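Local coordinates for protein tubulin binding cofactor C (Leishmania major, PDB 5AJ8) that probably acts as a chaperone in tubulin folding and dimer assembly, this chain being the C-terminal domain of the cofactor, at residues D20-H25 with S164-G169; C41-G46 with S121-I126. The protein carries 1 engineered substitution. All blocks are in the same frame, centred on the assembly; numbering follows the deposited sequence.

Contact 1: D20-H25 with S164-G169; sequences DLFISH and STTVFG
Phe22, on the short strand 21-23 at the edge of a right-handed parallel beta-helix, and Gly169, in an irregular C-terminal segment, bring their CA atoms to 5.9 Å, the nearest CA pair between 20-25 and 164-169. The later segment runs over the Phe22 side of the edge strand, while Leu21 and Ile23 turn inward, into the space between the two sheets. Two phenylalanines carry the contact. Phe22 directs the edge of its ring at the face of Phe168 in a T-shaped stack, centroids 5.6 Å apart and planes at 77°. Its CB adds a CH-pi contact 3.9 Å from the centroid of the Phe168 ring. Phe168 swings its ring toward Ser24, its CG anti to the backbone N (chi1 -179°), with CE2 3.4 Å from Ile23 O and the ring edge at Ser24 N. The Phe22 ring is bordered twice more: Gly169 N stands over one face, near the rim, and Thr166 CG2 meets the edge in plane. An ST turn shapes the start of 164-169, and Trp99 and Ser105 bond the backbone of Thr166 and Phe168. In that turn Thr166 N donates to Ser164 OG at 3.2 Å, with 158° at the hydrogen.

Contact 2: C41-G46 with S121-I126; sequences CLPIAG and SRVGEI
Val123 packs on Pro43 as the chain leaves helix 116-122 and passes the turn 41-46 of the beta-helix, the closest CA pair being Pro43 and Gly124 at 4.5 Å. Ser121 still belongs to the helix, and its O accepts a weak bond from Glu125 N. With CG1 anti to its backbone N (chi1 -176°), Val123 sets that methyl 3.9 Å from Pro43 O, while its CB lies 4.1 Å from Pro43 CG on the proline ring. A water lies within bonding distance of both Pro43 O and Val123 O and links the two backbones. At Gly124 the absence of a side chain lets the proline come close: Pro43 CB is 3.4 Å from Gly124 N and about as near to its CA, a tight fit. Gly124 O then receives a CA-H...O contact from Ala45 CA at 3.5 Å. A second water donates to Ile44 O and, weakly, to Gly124 O, which also accepts a hydrogen bond from His63. Glu125, with positive phi after the helix, lays its carboxylate beside the methyl of Ala45, the centre of an inverse gamma turn; Glu125 OE1 is 3.6 Å from Ala45 CB. Beyond it Ile126 turns to Val120 of helix 116-122 and Thr132 of helix 129-132. Pro43 sits between Trp119 of helix 116-122 and Ala61 of strand 56-62, in the sheet that also holds strand 38-41.

In the fold
The centres of contacts 1 and 2 lie 14 Å apart, each about 11 Å from the centre of the chain. Their first segments lie on or just after neighbouring strands of one parallel sheet: strand 21-23 forms its edge, and strand 38-41 beside it leads into 41-46. Ile23 O and Leu42 N, 3.0 Å apart, probably form a hydrogen bond between the strands' ends, and His25 packs on both Pro43 and Val123. Along the chain contact 2 is nested within contact 1, in the order 20-25, 41-46, 121-126, 164-169. Later chain, from 121-126 and from 164-169, thus packs over the first coils of the beta-helix, consistent with a single compact domain.

Contact 1: D20-H25 with S164-G169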
ATOM      1  N   ASP A  20       6.314  -2.673  13.162  1.00 26.82           N
ATOM      2  CA  ASP A  20       5.163  -2.728  12.287  1.00 24.72           C
ATOM      3  C   ASP A  20       4.221  -1.542  12.511  1.00 21.57           C
ATOM      4  O   ASP A  20       3.980  -1.151  13.648  1.00 26.02           O
ATOM      5  CB  ASP A  20       4.453  -4.072  12.421  1.00 25.28           C
ATOM      6  CG  ASP A  20       5.293  -5.238  11.848  1.00 29.17           C
ATOM      7  OD1 ASP A  20       6.455  -4.997  11.386  1.00 28.46           O
ATOM      8  OD2 ASP A  20       4.789  -6.389  11.854  1.00 27.29           O
ATOM      9  N   LEU A  21       3.751  -0.928  11.423  1.00 18.99           N
ATOM     10  CA  LEU A  21       2.877   0.268  11.499  1.00 18.61           C
ATOM     11  C   LEU A  21       1.435  -0.053  11.082  1.00 16.55           C
ATOM     12  O   LEU A  21       1.215  -0.858  10.168  1.00 15.70           O
ATOM     13  CB  LEU A  21       3.413   1.391  10.621  1.00 19.03           C
ATOM     14  CG  LEU A  21       4.849   1.842  10.880  1.00 21.80           C
ATOM     15  CD1 LEU A  21       5.144   3.013   9.956  1.00 23.71           C
ATOM     16  CD2 LEU A  21       5.055   2.233  12.338  1.00 24.53           C
ATOM     17  N   PHE A  22       0.477   0.575  11.758  1.00 15.29           N
ATOM     18  CA  PHE A  22      -0.943   0.380  11.499  1.00 15.16           C
ATOM     19  C   PHE A  22      -1.567   1.735  11.146  1.00 14.96           C
ATOM     20  O   PHE A  22      -1.740   2.587  11.996  1.00 16.25           O
ATOM     21  CB  PHE A  22      -1.615  -0.283  12.699  1.00 15.81           C
ATOM     22  CG  PHE A  22      -1.046  -1.650  13.016  1.00 16.01           C
ATOM     23  CD1 PHE A  22      -1.321  -2.726  12.199  1.00 15.24           C
ATOM     24  CD2 PHE A  22      -0.204  -1.846  14.098  1.00 17.60           C
ATOM     25  CE1 PHE A  22      -0.797  -3.976  12.462  1.00 15.76           C
ATOM     26  CE2 PHE A  22       0.350  -3.108  14.370  1.00 17.55           C
ATOM     27  CZ  PHE A  22       0.045  -4.174  13.552  1.00 16.53           C
ATOM     28  N   ILE A  23      -1.843   1.939   9.866  1.00 14.07           N
ATOM     29  CA  ILE A  23      -2.301   3.227   9.345  1.00 15.01           C
ATOM     30  C   ILE A  23      -3.813   3.155   9.182  1.00 14.61           C
ATOM     31  O   ILE A  23      -4.312   2.371   8.374  1.00 13.89           O
ATOM     32  CB  ILE A  23      -1.590   3.533   8.017  1.00 15.35           C
ATOM     33  CG1 ILE A  23      -0.069   3.630   8.362  1.00 16.38           C
ATOM     34  CG2 ILE A  23      -2.157   4.786   7.332  1.00 14.88           C
ATOM     35  CD1 ILE A  23       0.829   4.236   7.315  1.00 17.54           C
ATOM     36  N   SER A  24      -4.545   3.940   9.952  1.00 15.64           N
ATOM     37  CA  SER A  24      -6.022   3.863   9.878  1.00 18.19           C
ATOM     38  C   SER A  24      -6.548   4.553   8.605  1.00 16.83           C
ATOM     39  O   SER A  24      -5.789   5.178   7.861  1.00 14.92           O
ATOM     40  CB  SER A  24      -6.690   4.419  11.153  1.00 20.61           C
ATOM     41  OG  SER A  24      -8.043   3.994  11.248  1.00 24.06           O
ATOM     42  N   HIS A  25      -7.836   4.371   8.341  1.00 18.52           N
ATOM     43  CA  HIS A  25      -8.497   4.964   7.156  1.00 19.73           C
ATOM     44  C   HIS A  25      -8.522   6.481   7.269  1.00 18.23           C
ATOM     45  O   HIS A  25      -8.669   7.015   8.356  1.00 18.15           O
ATOM     46  CB  HIS A  25      -9.911   4.401   6.917  1.00 22.96           C
ATOM     47  CG  HIS A  25     -10.735   4.245   8.158  1.00 30.99           C
ATOM     48  ND1 HIS A  25     -11.418   5.287   8.754  1.00 35.57           N
ATOM     49  CD2 HIS A  25     -10.960   3.153   8.936  1.00 36.12           C
ATOM     50  CE1 HIS A  25     -12.039   4.839   9.833  1.00 38.92           C
ATOM     51  NE2 HIS A  25     -11.769   3.552   9.970  1.00 37.02           N
ATOM     52  N   SER A 164      -0.261 -12.145   4.987  1.00 13.22           N
ATOM     53  CA  SER A 164      -0.196 -11.795   6.408  1.00 13.10           C
ATOM     54  C   SER A 164      -1.564 -12.007   7.099  1.00 13.68           C
ATOM     55  O   SER A 164      -2.610 -11.517   6.610  1.00 12.17           O
ATOM     56  CB  SER A 164       0.271 -10.349   6.582  1.00 11.99           C
ATOM     57  OG  SER A 164       0.230  -9.926   7.937  1.00 12.40           O
ATOM     58  N   THR A 165      -1.523 -12.702   8.243  1.00 14.27           N
ATOM     59  CA  THR A 165      -2.701 -12.886   9.080  1.00 15.64           C
ATOM     60  C   THR A 165      -2.777 -11.838  10.173  1.00 15.25           C
ATOM     61  O   THR A 165      -3.667 -11.881  10.992  1.00 15.67           O
ATOM     62  CB  THR A 165      -2.733 -14.282   9.715  1.00 17.69           C
ATOM     63  OG1 THR A 165      -1.553 -14.482  10.497  1.00 19.06           O
ATOM     64  CG2 THR A 165      -2.825 -15.384   8.622  1.00 17.94           C
ATOM     65  N   THR A 166      -1.871 -10.861  10.151  1.00 15.43           N
ATOM     66  CA  THR A 166      -1.815  -9.830  11.187  1.00 16.00           C
ATOM     67  C   THR A 166      -3.132  -9.043  11.292  1.00 15.91           C
ATOM     68  O   THR A 166      -3.624  -8.527  10.298  1.00 15.08           O
ATOM     69  CB  THR A 166      -0.643  -8.843  10.950  1.00 15.81           C
ATOM     70  OG1 THR A 166       0.610  -9.554  11.023  1.00 16.66           O
ATOM     71  CG2 THR A 166      -0.630  -7.770  12.007  1.00 16.20           C
ATOM     72  N   VAL A 167      -3.691  -8.968  12.503  1.00 16.42           N
ATOM     73  CA  VAL A 167      -4.853  -8.136  12.778  1.00 17.48           C
ATOM     74  C   VAL A 167      -4.426  -6.662  12.941  1.00 16.81           C
ATOM     75  O   VAL A 167      -3.386  -6.371  13.541  1.00 16.36           O
ATOM     76  CB  VAL A 167      -5.608  -8.620  14.037  1.00 20.55           C
ATOM     77  CG1 VAL A 167      -6.823  -7.731  14.314  1.00 21.07           C
ATOM     78  CG2 VAL A 167      -6.033 -10.083  13.861  1.00 22.12           C
ATOM     79  N   PHE A 168      -5.212  -5.750  12.376  1.00 15.96           N
ATOM     80  CA  PHE A 168      -4.938  -4.324  12.487  1.00 16.46           C
ATOM     81  C   PHE A 168      -5.078  -3.861  13.928  1.00 19.52           C
ATOM     82  O   PHE A 168      -6.102  -4.122  14.592  1.00 20.84           O
ATOM     83  CB  PHE A 168      -5.892  -3.498  11.612  1.00 15.46           C
ATOM     84  CG  PHE A 168      -5.637  -2.001  11.670  1.00 14.52           C
ATOM     85  CD1 PHE A 168      -6.245  -1.215  12.627  1.00 15.11           C
ATOM     86  CD2 PHE A 168      -4.794  -1.391  10.762  1.00 13.68           C
ATOM     87  CE1 PHE A 168      -6.004   0.144  12.690  1.00 15.33           C
ATOM     88  CE2 PHE A 168      -4.550  -0.030  10.809  1.00 13.71           C
ATOM     89  CZ  PHE A 168      -5.148   0.747  11.784  1.00 14.50           C
ATOM     90  N   GLY A 169      -4.057  -3.163  14.411  1.00 21.18           N
ATOM     91  CA  GLY A 169      -4.220  -2.301  15.568  1.00 23.38           C
ATOM     92  C   GLY A 169      -3.224  -2.582  16.653  1.00 26.21           C
ATOM     93  O   GLY A 169      -2.570  -3.623  16.634  1.00 28.34           O
TER

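Contact 2: C41-G46 with S121-I126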
ATOM      1  N   CYS A  41      -2.112  -0.741   6.024  1.00 10.87           N
ATOM      2  CA  CYS A  41      -3.041   0.372   5.872  1.00 11.43           C
ATOM      3  C   CYS A  41      -4.482  -0.078   5.587  1.00 11.76           C
ATOM      4  O   CYS A  41      -4.748  -0.818   4.633  1.00 11.17           O
ATOM      5  CB  CYS A  41      -2.629   1.321   4.749  1.00 11.96           C
ATOM      6  SG  CYS A  41      -0.878   1.788   4.702  1.00 13.39           S
ATOM      7  N   LEU A  42      -5.409   0.403   6.402  1.00 11.65           N
ATOM      8  CA  LEU A  42      -6.812   0.333   6.054  1.00 12.15           C
ATOM      9  C   LEU A  42      -7.007   1.195   4.779  1.00 11.85           C
ATOM     10  O   LEU A  42      -6.188   2.061   4.478  1.00 11.97           O
ATOM     11  CB  LEU A  42      -7.684   0.815   7.211  1.00 12.92           C
ATOM     12  CG  LEU A  42      -7.561   0.049   8.535  1.00 14.05           C
ATOM     13  CD1 LEU A  42      -8.495   0.612   9.590  1.00 14.95           C
ATOM     14  CD2 LEU A  42      -7.808  -1.449   8.347  1.00 14.31           C
ATOM     15  N   PRO A  43      -8.057   0.916   3.995  1.00 11.23           N
ATOM     16  CA  PRO A  43      -8.234   1.661   2.740  1.00 11.07           C
ATOM     17  C   PRO A  43      -8.227   3.177   2.931  1.00 10.91           C
ATOM     18  O   PRO A  43      -8.878   3.659   3.821  1.00 11.67           O
ATOM     19  CB  PRO A  43      -9.595   1.148   2.216  1.00 10.99           C
ATOM     20  CG  PRO A  43      -9.709  -0.237   2.790  1.00 10.87           C
ATOM     21  CD  PRO A  43      -9.064  -0.153   4.143  1.00 11.30           C
ATOM     22  N   ILE A  44      -7.472   3.893   2.093  1.00 10.90           N
ATOM     23  CA  ILE A  44      -7.389   5.355   2.112  1.00 10.56           C
ATOM     24  C   ILE A  44      -8.217   5.906   0.958  1.00 10.63           C
ATOM     25  O   ILE A  44      -8.040   5.491  -0.184  1.00  9.59           O
ATOM     26  CB  ILE A  44      -5.933   5.786   1.915  1.00 10.65           C
ATOM     27  CG1 ILE A  44      -4.998   5.065   2.894  1.00 10.48           C
ATOM     28  CG2 ILE A  44      -5.789   7.287   2.022  1.00 11.18           C
ATOM     29  CD1 ILE A  44      -5.339   5.323   4.340  1.00 11.28           C
ATOM     30  N   ALA A  45      -9.139   6.813   1.259  1.00 11.37           N
ATOM     31  CA  ALA A  45     -10.037   7.362   0.266  1.00 12.57           C
ATOM     32  C   ALA A  45      -9.398   8.614  -0.289  1.00 12.93           C
ATOM     33  O   ALA A  45      -9.921   9.706  -0.152  1.00 12.45           O
ATOM     34  CB  ALA A  45     -11.407   7.669   0.875  1.00 13.79           C
ATOM     35  N   GLY A  46      -8.240   8.428  -0.904  1.00 13.85           N
ATOM     36  CA  GLY A  46      -7.409   9.532  -1.427  1.00 14.46           C
ATOM     37  C   GLY A  46      -6.027   8.994  -1.772  1.00 14.68           C
ATOM     38  O   GLY A  46      -5.871   7.805  -2.029  1.00 13.63           O
ATOM     39  N   SER A 121     -14.391  -0.924  -1.386  1.00 14.11           N
ATOM     40  CA  SER A 121     -15.561  -0.156  -1.841  1.00 16.20           C
ATOM     41  C   SER A 121     -16.111   0.730  -0.700  1.00 16.15           C
ATOM     42  O   SER A 121     -16.296   1.926  -0.890  1.00 14.77           O
ATOM     43  CB  SER A 121     -16.655  -1.102  -2.346  1.00 17.66           C
ATOM     44  OG  SER A 121     -17.873  -0.418  -2.524  1.00 22.94           O
ATOM     45  N   ARG A 122     -16.350   0.135   0.477  1.00 16.08           N
ATOM     46  CA  ARG A 122     -17.064   0.826   1.558  1.00 17.68           C
ATOM     47  C   ARG A 122     -16.164   1.782   2.354  1.00 17.53           C
ATOM     48  O   ARG A 122     -16.583   2.885   2.649  1.00 19.77           O
ATOM     49  CB  ARG A 122     -17.732  -0.172   2.495  1.00 21.38           C
ATOM     50  CG  ARG A 122     -18.644  -1.196   1.827  1.00 23.59           C
ATOM     51  CD  ARG A 122     -19.891  -0.545   1.290  1.00 28.93           C
ATOM     52  NE  ARG A 122     -20.713  -0.038   2.378  1.00 36.06           N
ATOM     53  CZ  ARG A 122     -21.761  -0.670   2.910  1.00 40.64           C
ATOM     54  NH1 ARG A 122     -22.143  -1.856   2.459  1.00 46.26           N
ATOM     55  NH2 ARG A 122     -22.429  -0.112   3.911  1.00 38.17           N
ATOM     56  N   VAL A 123     -14.922   1.386   2.661  1.00 15.71           N
ATOM     57  CA  VAL A 123     -13.990   2.242   3.410  1.00 14.78           C
ATOM     58  C   VAL A 123     -13.111   3.058   2.456  1.00 14.85           C
ATOM     59  O   VAL A 123     -12.905   4.251   2.682  1.00 14.97           O
ATOM     60  CB  VAL A 123     -13.132   1.411   4.398  1.00 13.93           C
ATOM     61  CG1 VAL A 123     -12.230   2.300   5.250  1.00 13.65           C
ATOM     62  CG2 VAL A 123     -14.038   0.581   5.295  1.00 14.63           C
ATOM     63  N   GLY A 124     -12.618   2.427   1.380  1.00 14.60           N
ATOM     64  CA  GLY A 124     -11.776   3.104   0.397  1.00 14.04           C
ATOM     65  C   GLY A 124     -12.490   3.995  -0.601  1.00 15.08           C
ATOM     66  O   GLY A 124     -11.863   4.825  -1.275  1.00 14.07           O
ATOM     67  N   GLU A 125     -13.788   3.801  -0.737  1.00 16.52           N
ATOM     68  CA  GLU A 125     -14.596   4.553  -1.695  1.00 19.64           C
ATOM     69  C   GLU A 125     -14.141   4.370  -3.145  1.00 19.77           C
ATOM     70  O   GLU A 125     -14.174   5.305  -3.928  1.00 19.49           O
ATOM     71  CB  GLU A 125     -14.655   6.044  -1.320  1.00 23.01           C
ATOM     72  CG  GLU A 125     -15.321   6.296   0.040  1.00 28.16           C
ATOM     73  CD  GLU A 125     -15.191   7.731   0.540  1.00 33.35           C
ATOM     74  OE1 GLU A 125     -14.702   8.622  -0.194  1.00 40.33           O
ATOM     75  OE2 GLU A 125     -15.594   7.985   1.683  1.00 41.26           O
ATOM     76  N   ILE A 126     -13.707   3.165  -3.495  1.00 18.71           N
ATOM     77  CA  ILE A 126     -13.442   2.848  -4.890  1.00 20.31           C
ATOM     78  C   ILE A 126     -14.690   2.107  -5.326  1.00 22.51           C
ATOM     79  O   ILE A 126     -14.972   1.028  -4.828  1.00 21.93           O
ATOM     80  CB  ILE A 126     -12.186   1.974  -5.080  1.00 20.63           C
ATOM     81  CG1 ILE A 126     -10.969   2.706  -4.506  1.00 20.29           C
ATOM     82  CG2 ILE A 126     -12.002   1.589  -6.551  1.00 20.22           C
ATOM     83  CD1 ILE A 126      -9.657   2.000  -4.711  1.00 23.32           C
TER
HETATM   84  O   HOH W   1     -10.731   5.539   4.030  1.00 21.25           O
HETATM   85  O   HOH W   2      -8.955   2.886  -1.375  1.00 22.69           O